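Local coordinates for protein diaminopimelate decarboxylase (Helicobacter pylori, PDB 2QGH) that catalyses the decarboxylation of meso-diaminopimelate to L-lysine with pyridoxal-5'-phosphate as cofactor, the last step of bacterial lysine biosynthesis, at residues Ser113-Leu121 against Thr138-Leu146; Asp310-Leu321 against Met382-Leu392. One frame throughout, in Å; residues are numbered along the deposited sequence.

Contact 1 of 2, residues Ser113-Leu121 against Thr138-Leu146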
loop_
_atom_site.group_PDB
_atom_site.type_symbol
_atom_site.label_atom_id
_atom_site.label_comp_id
_atom_site.label_asym_id
_atom_site.label_seq_id
_atom_site.Cartn_x
_atom_site.Cartn_y
_atom_site.Cartn_z
ATOM N N SER A 113 18.811 -0.930 -10.868
ATOM C CA SER A 113 19.467 0.234 -11.436
ATOM C C SER A 113 20.978 0.015 -11.436
ATOM O O SER A 113 21.480 -0.880 -10.764
ATOM C CB SER A 113 19.114 1.495 -10.643
ATOM O OG SER A 113 19.699 1.476 -9.355
ATOM N N ALA A 114 21.694 0.825 -12.208
ATOM C CA ALA A 114 23.145 0.727 -12.284
ATOM C C ALA A 114 23.731 0.748 -10.881
ATOM O O ALA A 114 24.693 0.038 -10.592
ATOM C CB ALA A 114 23.707 1.885 -13.093
ATOM N N PHE A 115 23.156 1.562 -10.003
ATOM C CA PHE A 115 23.677 1.622 -8.643
ATOM C C PHE A 115 23.537 0.271 -7.944
ATOM O O PHE A 115 24.482 -0.206 -7.316
ATOM C CB PHE A 115 22.965 2.693 -7.816
ATOM C CG PHE A 115 23.448 2.762 -6.396
ATOM C CD1 PHE A 115 24.759 3.138 -6.115
ATOM C CD2 PHE A 115 22.610 2.418 -5.343
ATOM C CE1 PHE A 115 25.227 3.166 -4.800
ATOM C CE2 PHE A 115 23.063 2.445 -4.029
ATOM C CZ PHE A 115 24.374 2.818 -3.754
ATOM N N GLU A 116 22.363 -0.345 -8.059
ATOM C CA GLU A 116 22.121 -1.638 -7.427
ATOM C C GLU A 116 23.025 -2.728 -8.030
ATOM O O GLU A 116 23.592 -3.553 -7.305
ATOM C CB GLU A 116 20.634 -2.026 -7.553
ATOM C CG GLU A 116 19.663 -1.102 -6.788
ATOM C CD GLU A 116 18.213 -1.595 -6.815
ATOM O OE1 GLU A 116 17.661 -1.784 -7.918
ATOM O OE2 GLU A 116 17.623 -1.793 -5.729
ATOM N N ILE A 117 23.166 -2.730 -9.350
ATOM C CA ILE A 117 24.019 -3.717 -10.019
ATOM C C ILE A 117 25.453 -3.614 -9.502
ATOM O O ILE A 117 26.030 -4.592 -9.018
ATOM C CB ILE A 117 24.042 -3.501 -11.554
ATOM C CG1 ILE A 117 22.647 -3.733 -12.139
ATOM C CG2 ILE A 117 25.053 -4.434 -12.195
ATOM C CD1 ILE A 117 22.522 -3.333 -13.597
ATOM N N GLU A 118 26.024 -2.418 -9.615
ATOM C CA GLU A 118 27.384 -2.152 -9.162
ATOM C C GLU A 118 27.607 -2.571 -7.707
ATOM O O GLU A 118 28.604 -3.216 -7.384
ATOM C CB GLU A 118 27.696 -0.665 -9.311
ATOM C CG GLU A 118 29.035 -0.250 -8.730
ATOM C CD GLU A 118 29.022 1.182 -8.252
ATOM O OE1 GLU A 118 28.846 2.089 -9.092
ATOM O OE2 GLU A 118 29.176 1.402 -7.030
ATOM N N GLN A 119 26.680 -2.195 -6.833
ATOM C CA GLN A 119 26.786 -2.515 -5.414
ATOM C C GLN A 119 26.733 -4.004 -5.165
ATOM O O GLN A 119 27.435 -4.522 -4.306
ATOM C CB GLN A 119 25.665 -1.829 -4.626
ATOM C CG GLN A 119 25.833 -0.328 -4.508
ATOM C CD GLN A 119 27.161 0.047 -3.875
ATOM O OE1 GLN A 119 27.410 -0.249 -2.703
ATOM N NE2 GLN A 119 28.027 0.689 -4.652
ATOM N N ALA A 120 25.896 -4.693 -5.926
ATOM C CA ALA A 120 25.753 -6.127 -5.764
ATOM C C ALA A 120 27.022 -6.857 -6.175
ATOM O O ALA A 120 27.465 -7.777 -5.488
ATOM C CB ALA A 120 24.574 -6.622 -6.578
ATOM N N LEU A 121 27.600 -6.446 -7.298
ATOM C CA LEU A 121 28.819 -7.063 -7.813
ATOM C C LEU A 121 29.978 -6.904 -6.840
ATOM O O LEU A 121 30.831 -7.780 -6.726
ATOM C CB LEU A 121 29.207 -6.438 -9.153
ATOM C CG LEU A 121 28.242 -6.627 -10.322
ATOM C CD1 LEU A 121 28.817 -5.904 -11.535
ATOM C CD2 LEU A 121 28.043 -8.110 -10.620
ATOM N N THR A 138 23.985 -4.188 -19.529
ATOM C CA THR A 138 24.239 -3.166 -18.529
ATOM C C THR A 138 25.170 -3.719 -17.463
ATOM O O THR A 138 26.132 -3.060 -17.059
ATOM C CB THR A 138 22.928 -2.704 -17.885
ATOM O OG1 THR A 138 22.052 -2.224 -18.910
ATOM C CG2 THR A 138 23.182 -1.589 -16.890
ATOM N N ILE A 139 24.885 -4.935 -17.015
ATOM C CA ILE A 139 25.703 -5.586 -16.004
ATOM C C ILE A 139 27.124 -5.779 -16.535
ATOM O O ILE A 139 28.107 -5.547 -15.821
ATOM C CB ILE A 139 25.116 -6.958 -15.627
ATOM C CG1 ILE A 139 23.726 -6.773 -15.011
ATOM C CG2 ILE A 139 26.042 -7.677 -14.657
ATOM C CD1 ILE A 139 22.964 -8.080 -14.783
ATOM N N GLU A 140 27.228 -6.198 -17.794
ATOM C CA GLU A 140 28.526 -6.421 -18.411
ATOM C C GLU A 140 29.383 -5.168 -18.381
ATOM O O GLU A 140 30.562 -5.217 -18.023
ATOM C CB GLU A 140 28.372 -6.863 -19.864
ATOM C CG GLU A 140 29.684 -7.313 -20.474
ATOM C CD GLU A 140 29.591 -7.523 -21.961
ATOM O OE1 GLU A 140 30.467 -8.209 -22.530
ATOM O OE2 GLU A 140 28.641 -6.988 -22.566
ATOM N N THR A 141 28.793 -4.046 -18.775
ATOM C CA THR A 141 29.516 -2.784 -18.793
ATOM C C THR A 141 30.026 -2.416 -17.404
ATOM O O THR A 141 31.147 -1.924 -17.253
ATOM C CB THR A 141 28.615 -1.644 -19.308
ATOM O OG1 THR A 141 28.226 -1.920 -20.657
ATOM C CG2 THR A 141 29.352 -0.315 -19.262
ATOM N N ILE A 142 29.202 -2.651 -16.387
ATOM C CA ILE A 142 29.587 -2.317 -15.025
ATOM C C ILE A 142 30.628 -3.297 -14.498
ATOM O O ILE A 142 31.578 -2.900 -13.831
ATOM C CB ILE A 142 28.354 -2.291 -14.084
ATOM C CG1 ILE A 142 27.393 -1.175 -14.523
ATOM C CG2 ILE A 142 28.797 -2.054 -12.638
ATOM C CD1 ILE A 142 26.147 -1.052 -13.669
ATOM N N ALA A 143 30.458 -4.576 -14.812
ATOM C CA ALA A 143 31.402 -5.590 -14.362
ATOM C C ALA A 143 32.766 -5.300 -14.979
ATOM O O ALA A 143 33.808 -5.404 -14.323
ATOM C CB ALA A 143 30.922 -6.971 -14.779
ATOM N N GLN A 144 32.742 -4.922 -16.249
ATOM C CA GLN A 144 33.960 -4.622 -16.967
ATOM C C GLN A 144 34.737 -3.486 -16.323
ATOM O O GLN A 144 35.961 -3.555 -16.203
ATOM C CB GLN A 144 33.634 -4.266 -18.407
ATOM C CG GLN A 144 34.862 -4.075 -19.269
ATOM C CD GLN A 144 34.524 -3.911 -20.728
ATOM O OE1 GLN A 144 35.405 -3.949 -21.581
ATOM N NE2 GLN A 144 33.241 -3.729 -21.028
ATOM N N SER A 145 34.035 -2.442 -15.902
ATOM C CA SER A 145 34.711 -1.305 -15.298
ATOM C C SER A 145 35.280 -1.663 -13.941
ATOM O O SER A 145 36.250 -1.056 -13.490
ATOM C CB SER A 145 33.756 -0.126 -15.147
ATOM O OG SER A 145 32.779 -0.399 -14.171
ATOM N N LEU A 146 34.674 -2.646 -13.285
ATOM C CA LEU A 146 35.147 -3.071 -11.969
ATOM C C LEU A 146 36.185 -4.182 -12.124
ATOM O O LEU A 146 36.800 -4.612 -11.151
ATOM C CB LEU A 146 33.977 -3.561 -11.107
ATOM C CG LEU A 146 32.902 -2.547 -10.702
ATOM C CD1 LEU A 146 31.758 -3.274 -10.005
ATOM C CD2 LEU A 146 33.499 -1.486 -9.785
#
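I142 and L121 are reciprocal knobs: each enters a four-residue hole on the opposite helix, with the axes of the two segments crossing at -48° and 9.7 Å apart. I142 sits among A114, I117, E118 and L121, while L121 sits among I139, I142, A143 and L146. The two branches of I142 divide the work. With CG1 beside the backbone N (chi1 -64°), the longer branch carries CD1 to the start of 113-121, 3.6 Å from A114 O, and the short branch places CG2 3.8 Å from E118 CA. The small A114 lets CD1 settle close to the helix backbone. In return, L121 CD1 lies 3.8 Å from A143 CA, where a second alanine likewise lets a methyl reach the backbone.

I117 spreads over the first turn of the partner segment: its CG2 meets I139 CG1 at 3.9 Å and its CD1 meets T138 CG2 at 3.8 Å, crossing both side chains at about a right angle. T138 suits this border because its methyl faces I117 while OG1 is hydrogen-bonded to M134 O, one turn back. Y297 of the second subunit also packs on I117 and T138. At the other end L146 CD1 closes over L121 CB at 4.2 Å. S113 and E116 form a capping box at the start of helix 114-122, although the bond from E116 N to S113 OG is weak.

These are neighbouring outer helices of the alpha/beta barrel, and I117, L121 and I139 also rest on L128 of strand 127-130. No hydrogen bond crosses between the segments; the backbone groups bond within their own helices, and the contact rests on the fit of branched aliphatic side chains and on burying them from water.

Contact 2 of 2, residues Asp310-Leu321 against Met382-Leu392. With LYS (lysine), chain C.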
loop_
_atom_site.group_PDB
_atom_site.type_symbol
_atom_site.label_atom_id
_atom_site.label_comp_id
_atom_site.label_asym_id
_atom_site.label_seq_id
_atom_site.Cartn_x
_atom_site.Cartn_y
_atom_site.Cartn_z
ATOM N N ASP A 310 -9.076 -1.592 15.476
ATOM C CA ASP A 310 -8.075 -0.533 15.347
ATOM C C ASP A 310 -6.945 -0.708 14.329
ATOM O O ASP A 310 -6.094 0.166 14.219
ATOM C CB ASP A 310 -7.483 -0.150 16.725
ATOM C CG ASP A 310 -6.787 -1.311 17.439
ATOM O OD1 ASP A 310 -6.519 -2.357 16.812
ATOM O OD2 ASP A 310 -6.490 -1.166 18.647
ATOM N N ALA A 311 -6.930 -1.819 13.595
ATOM C CA ALA A 311 -5.922 -2.051 12.553
ATOM C C ALA A 311 -6.633 -1.727 11.238
ATOM O O ALA A 311 -7.852 -1.834 11.156
ATOM C CB ALA A 311 -5.456 -3.508 12.556
ATOM N N GLY A 312 -5.889 -1.322 10.215
ATOM C CA GLY A 312 -6.533 -0.988 8.961
ATOM C C GLY A 312 -5.780 -1.455 7.733
ATOM O O GLY A 312 -4.717 -2.067 7.831
ATOM N N MET A 313 -6.331 -1.146 6.569
ATOM C CA MET A 313 -5.720 -1.537 5.310
ATOM C C MET A 313 -4.284 -1.032 5.171
ATOM O O MET A 313 -3.468 -1.661 4.496
ATOM C CB MET A 313 -6.567 -1.034 4.148
ATOM C CG MET A 313 -6.639 0.482 4.051
ATOM S SD MET A 313 -7.615 0.948 2.623
ATOM C CE MET A 313 -6.495 0.471 1.256
ATOM N N ASN A 314 -3.961 0.097 5.801
ATOM C CA ASN A 314 -2.594 0.599 5.715
ATOM C C ASN A 314 -1.648 -0.403 6.382
ATOM O O ASN A 314 -0.499 -0.543 5.970
ATOM C CB ASN A 314 -2.448 1.969 6.394
ATOM C CG ASN A 314 -2.537 1.886 7.901
ATOM O OD1 ASN A 314 -3.600 1.627 8.456
ATOM N ND2 ASN A 314 -1.415 2.101 8.574
ATOM N N ASP A 315 -2.137 -1.103 7.400
ATOM C CA ASP A 315 -1.326 -2.092 8.116
ATOM C C ASP A 315 -1.321 -3.439 7.405
ATOM O O ASP A 315 -0.329 -4.161 7.424
ATOM C CB ASP A 315 -1.863 -2.338 9.530
ATOM C CG ASP A 315 -2.045 -1.068 10.328
ATOM O OD1 ASP A 315 -1.058 -0.327 10.524
ATOM O OD2 ASP A 315 -3.187 -0.828 10.774
ATOM N N PHE A 316 -2.446 -3.781 6.794
ATOM C CA PHE A 316 -2.578 -5.062 6.115
ATOM C C PHE A 316 -3.323 -4.833 4.817
ATOM O O PHE A 316 -4.541 -4.665 4.803
ATOM C CB PHE A 316 -3.337 -6.040 7.020
ATOM C CG PHE A 316 -3.444 -7.423 6.466
ATOM C CD1 PHE A 316 -2.301 -8.124 6.077
ATOM C CD2 PHE A 316 -4.689 -8.032 6.325
ATOM C CE1 PHE A 316 -2.397 -9.414 5.553
ATOM C CE2 PHE A 316 -4.798 -9.325 5.800
ATOM C CZ PHE A 316 -3.650 -10.016 5.413
ATOM N N LEU A 317 -2.566 -4.854 3.727
ATOM C CA LEU A 317 -3.073 -4.589 2.388
ATOM C C LEU A 317 -3.666 -5.749 1.581
ATOM O O LEU A 317 -4.409 -5.517 0.620
ATOM C CB LEU A 317 -1.937 -3.951 1.581
ATOM C CG LEU A 317 -2.236 -3.219 0.273
ATOM C CD1 LEU A 317 -3.185 -2.042 0.552
ATOM C CD2 LEU A 317 -0.932 -2.731 -0.344
ATOM N N ARG A 318 -3.368 -6.988 1.967
ATOM C CA ARG A 318 -3.828 -8.141 1.193
ATOM C C ARG A 318 -5.312 -8.220 0.807
ATOM O O ARG A 318 -5.639 -8.437 -0.363
ATOM C CB ARG A 318 -3.392 -9.450 1.876
ATOM C CG ARG A 318 -1.878 -9.604 2.028
ATOM C CD ARG A 318 -1.422 -11.060 1.892
ATOM N NE ARG A 318 -1.498 -11.510 0.506
ATOM C CZ ARG A 318 -2.214 -12.550 0.082
ATOM N NH1 ARG A 318 -2.926 -13.269 0.936
ATOM N NH2 ARG A 318 -2.225 -12.863 -1.205
ATOM N N PRO A 319 -6.231 -8.041 1.771
ATOM C CA PRO A 319 -7.658 -8.115 1.436
ATOM C C PRO A 319 -8.088 -7.198 0.295
ATOM O O PRO A 319 -8.753 -7.634 -0.644
ATOM C CB PRO A 319 -8.342 -7.755 2.753
ATOM C CG PRO A 319 -7.375 -8.240 3.770
ATOM C CD PRO A 319 -6.053 -7.774 3.207
ATOM N N SER A 320 -7.709 -5.928 0.366
ATOM C CA SER A 320 -8.099 -4.977 -0.674
ATOM C C SER A 320 -7.349 -5.168 -1.997
ATOM O O SER A 320 -7.945 -5.109 -3.074
ATOM C CB SER A 320 -7.914 -3.543 -0.157
ATOM O OG SER A 320 -6.642 -3.371 0.459
ATOM N N LEU A 321 -6.046 -5.410 -1.916
ATOM C CA LEU A 321 -5.229 -5.597 -3.113
ATOM C C LEU A 321 -5.505 -6.890 -3.870
ATOM O O LEU A 321 -5.509 -6.904 -5.099
ATOM C CB LEU A 321 -3.739 -5.566 -2.761
ATOM C CG LEU A 321 -2.813 -4.564 -3.459
ATOM C CD1 LEU A 321 -1.399 -5.099 -3.348
ATOM C CD2 LEU A 321 -3.178 -4.365 -4.922
ATOM N N MET A 382 4.156 -4.615 3.110
ATOM C CA MET A 382 3.427 -3.791 2.137
ATOM C C MET A 382 2.657 -2.693 2.867
ATOM O O MET A 382 1.901 -1.935 2.244
ATOM C CB MET A 382 2.419 -4.627 1.342
ATOM C CG MET A 382 3.006 -5.774 0.544
ATOM S SD MET A 382 1.727 -6.530 -0.501
ATOM C CE MET A 382 1.914 -5.537 -1.993
ATOM N N ALA A 383 2.849 -2.625 4.185
ATOM C CA ALA A 383 2.168 -1.647 5.027
ATOM C C ALA A 383 2.614 -0.214 4.739
ATOM O O ALA A 383 3.764 0.024 4.382
ATOM C CB ALA A 383 2.393 -1.981 6.508
ATOM N N SER A 384 1.690 0.731 4.904
ATOM C CA SER A 384 1.967 2.147 4.666
ATOM C C SER A 384 1.522 2.972 5.867
ATOM O O SER A 384 1.059 2.420 6.865
ATOM C CB SER A 384 1.203 2.637 3.446
ATOM O OG SER A 384 -0.184 2.691 3.744
ATOM N N GLN A 385 1.648 4.294 5.748
ATOM C CA GLN A 385 1.253 5.222 6.803
ATOM C C GLN A 385 -0.000 6.000 6.394
ATOM O O GLN A 385 -0.309 7.056 6.949
ATOM C CB GLN A 385 2.390 6.196 7.088
ATOM C CG GLN A 385 3.712 5.515 7.369
ATOM C CD GLN A 385 4.830 6.510 7.562
ATOM O OE1 GLN A 385 5.084 7.348 6.699
ATOM N NE2 GLN A 385 5.506 6.429 8.698
ATOM N N TYR A 386 -0.711 5.466 5.410
ATOM C CA TYR A 386 -1.933 6.082 4.916
ATOM C C TYR A 386 -2.852 6.528 6.074
ATOM O O TYR A 386 -3.001 5.817 7.071
ATOM C CB TYR A 386 -2.642 5.086 3.993
ATOM C CG TYR A 386 -3.875 5.619 3.297
ATOM C CD1 TYR A 386 -3.882 6.892 2.726
ATOM C CD2 TYR A 386 -5.031 4.835 3.190
ATOM C CE1 TYR A 386 -5.012 7.374 2.066
ATOM C CE2 TYR A 386 -6.159 5.301 2.530
ATOM C CZ TYR A 386 -6.145 6.576 1.972
ATOM O OH TYR A 386 -7.263 7.061 1.333
ATOM N N ASN A 387 -3.462 7.706 5.920
ATOM C CA ASN A 387 -4.337 8.292 6.939
ATOM C C ASN A 387 -3.451 8.754 8.100
ATOM O O ASN A 387 -3.931 9.003 9.207
ATOM C CB ASN A 387 -5.373 7.268 7.447
ATOM C CG ASN A 387 -6.547 7.063 6.479
ATOM O OD1 ASN A 387 -6.420 7.242 5.256
ATOM N ND2 ASN A 387 -7.697 6.667 7.032
ATOM N N SER A 388 -2.153 8.880 7.839
ATOM C CA SER A 388 -1.206 9.291 8.873
ATOM C C SER A 388 -1.305 8.387 10.102
ATOM O O SER A 388 -1.554 8.856 11.211
ATOM C CB SER A 388 -1.448 10.740 9.293
ATOM O OG SER A 388 -0.993 11.639 8.306
ATOM N N ARG A 389 -1.121 7.087 9.883
ATOM C CA ARG A 389 -1.154 6.092 10.948
ATOM C C ARG A 389 0.263 5.513 10.994
ATOM O O ARG A 389 0.752 4.971 10.009
ATOM C CB ARG A 389 -2.182 4.984 10.631
ATOM C CG ARG A 389 -3.640 5.468 10.481
ATOM C CD ARG A 389 -4.629 4.337 10.136
ATOM N NE ARG A 389 -5.002 3.541 11.310
ATOM C CZ ARG A 389 -4.457 2.375 11.632
ATOM N NH1 ARG A 389 -3.518 1.856 10.867
ATOM N NH2 ARG A 389 -4.834 1.737 12.725
ATOM N N PRO A 390 0.947 5.630 12.141
ATOM C CA PRO A 390 2.315 5.100 12.242
ATOM C C PRO A 390 2.398 3.579 12.038
ATOM O O PRO A 390 1.450 2.851 12.353
ATOM C CB PRO A 390 2.739 5.515 13.653
ATOM C CG PRO A 390 1.899 6.744 13.925
ATOM C CD PRO A 390 0.558 6.329 13.377
ATOM N N LYS A 391 3.524 3.106 11.510
ATOM C CA LYS A 391 3.721 1.674 11.303
ATOM C C LYS A 391 3.674 0.974 12.648
ATOM O O LYS A 391 4.189 1.479 13.634
ATOM C CB LYS A 391 5.064 1.394 10.631
ATOM C CG LYS A 391 5.124 1.883 9.202
ATOM C CD LYS A 391 6.125 1.102 8.373
ATOM C CE LYS A 391 5.854 1.318 6.897
ATOM N NZ LYS A 391 6.674 0.426 6.009
ATOM N N LEU A 392 3.071 -0.204 12.673
ATOM C CA LEU A 392 2.910 -0.972 13.898
ATOM C C LEU A 392 4.158 -1.542 14.585
ATOM O O LEU A 392 5.251 -1.637 14.006
ATOM C CB LEU A 392 1.932 -2.120 13.634
ATOM C CG LEU A 392 0.651 -1.726 12.903
ATOM C CD1 LEU A 392 -0.235 -2.954 12.694
ATOM C CD2 LEU A 392 -0.067 -0.651 13.707
HETATM N N LYS C . 2.463 -9.407 -2.527
HETATM C CA LYS C . 1.761 -10.641 -3.002
HETATM C C LYS C . 0.789 -11.144 -1.935
HETATM O O LYS C . 0.538 -10.376 -0.985
HETATM C CB LYS C . 2.794 -11.730 -3.345
HETATM C CG LYS C . 3.681 -11.364 -4.526
HETATM C CD LYS C . 4.909 -12.249 -4.633
HETATM C CE LYS C . 5.740 -11.840 -5.847
HETATM N NZ LYS C . 7.069 -12.529 -5.963
HETATM O OXT LYS C . 0.292 -12.286 -2.055
HETATM O O HOH W 1 -1.004 2.025 11.376
#
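The active site at the subunit interface is where these two segments meet: L321 and M382 touch beside the bound lysine, and D315 and R389 pair farther from the ligand. L321 CD1 is 3.6 Å from M382 CE, the two side chains crossing at about a right angle, and the flexible thioether of M382 also lines the lysine. R318 holds the ligand carboxylate: its NE donates to lysine O at 2.8 Å, and its NH2 makes a weaker bond to OXT. R282, Y322 and, on the second subunit, E350 also bind this lysine.

N314 binds the backbone of S384 twice. S384 N donates to N314 O at 2.7 Å, and N314 ND2 returns a nearly straight bond (169°) to S384 O at 3.0 Å. N314 CG stands between its backbone N and carbonyl carbon (chi1 71°), which puts S384 O close to the amide plane, in line with an N-H of ND2. Asparagine suits this place because its short side chain brings an NH2 donor within reach of S384 O while its backbone O takes S384 N.

R389 bends at chi3 to bring NH1 within 2.7 Å of D315 OD2 in a salt bridge; the carboxylate and guanidinium planes are 69° apart. The same oxygen accepts from G312 N at 2.8 Å on its anti side, whereas NH1 comes on the syn side. Water 1 accepts from N314 ND2 and donates to D315 OD1 and P390 O, joining the segments again, while L392 packs against the carboxylate.

The charge of the buried D315 carboxylate is probably compensated by R389, with G312 N and water 1 as further partners. The salt bridge and the N314-S384 bonds tie together the two segments, which also carry M382 and R318 to the lysine.

Overall arrangement
The two contacts lie in different parts of the chain, their centres about 35 Å apart and their nearest atoms about 16 Å apart. Contact 1 is partly buried on the outside of the alpha/beta barrel and joins two regular helices by aliphatic packing alone. Contact 2 is largely buried in the region of the mixed sheet, joins mostly irregular loops, and relies on a salt bridge, hydrogen bonds and an ordered water. The contrast fits their setting: the helices bond their own backbones, while N314 meets S384 N and O across contact 2. Both touch the second subunit, but of the two, contact 2 alone includes residues of the lysine pocket.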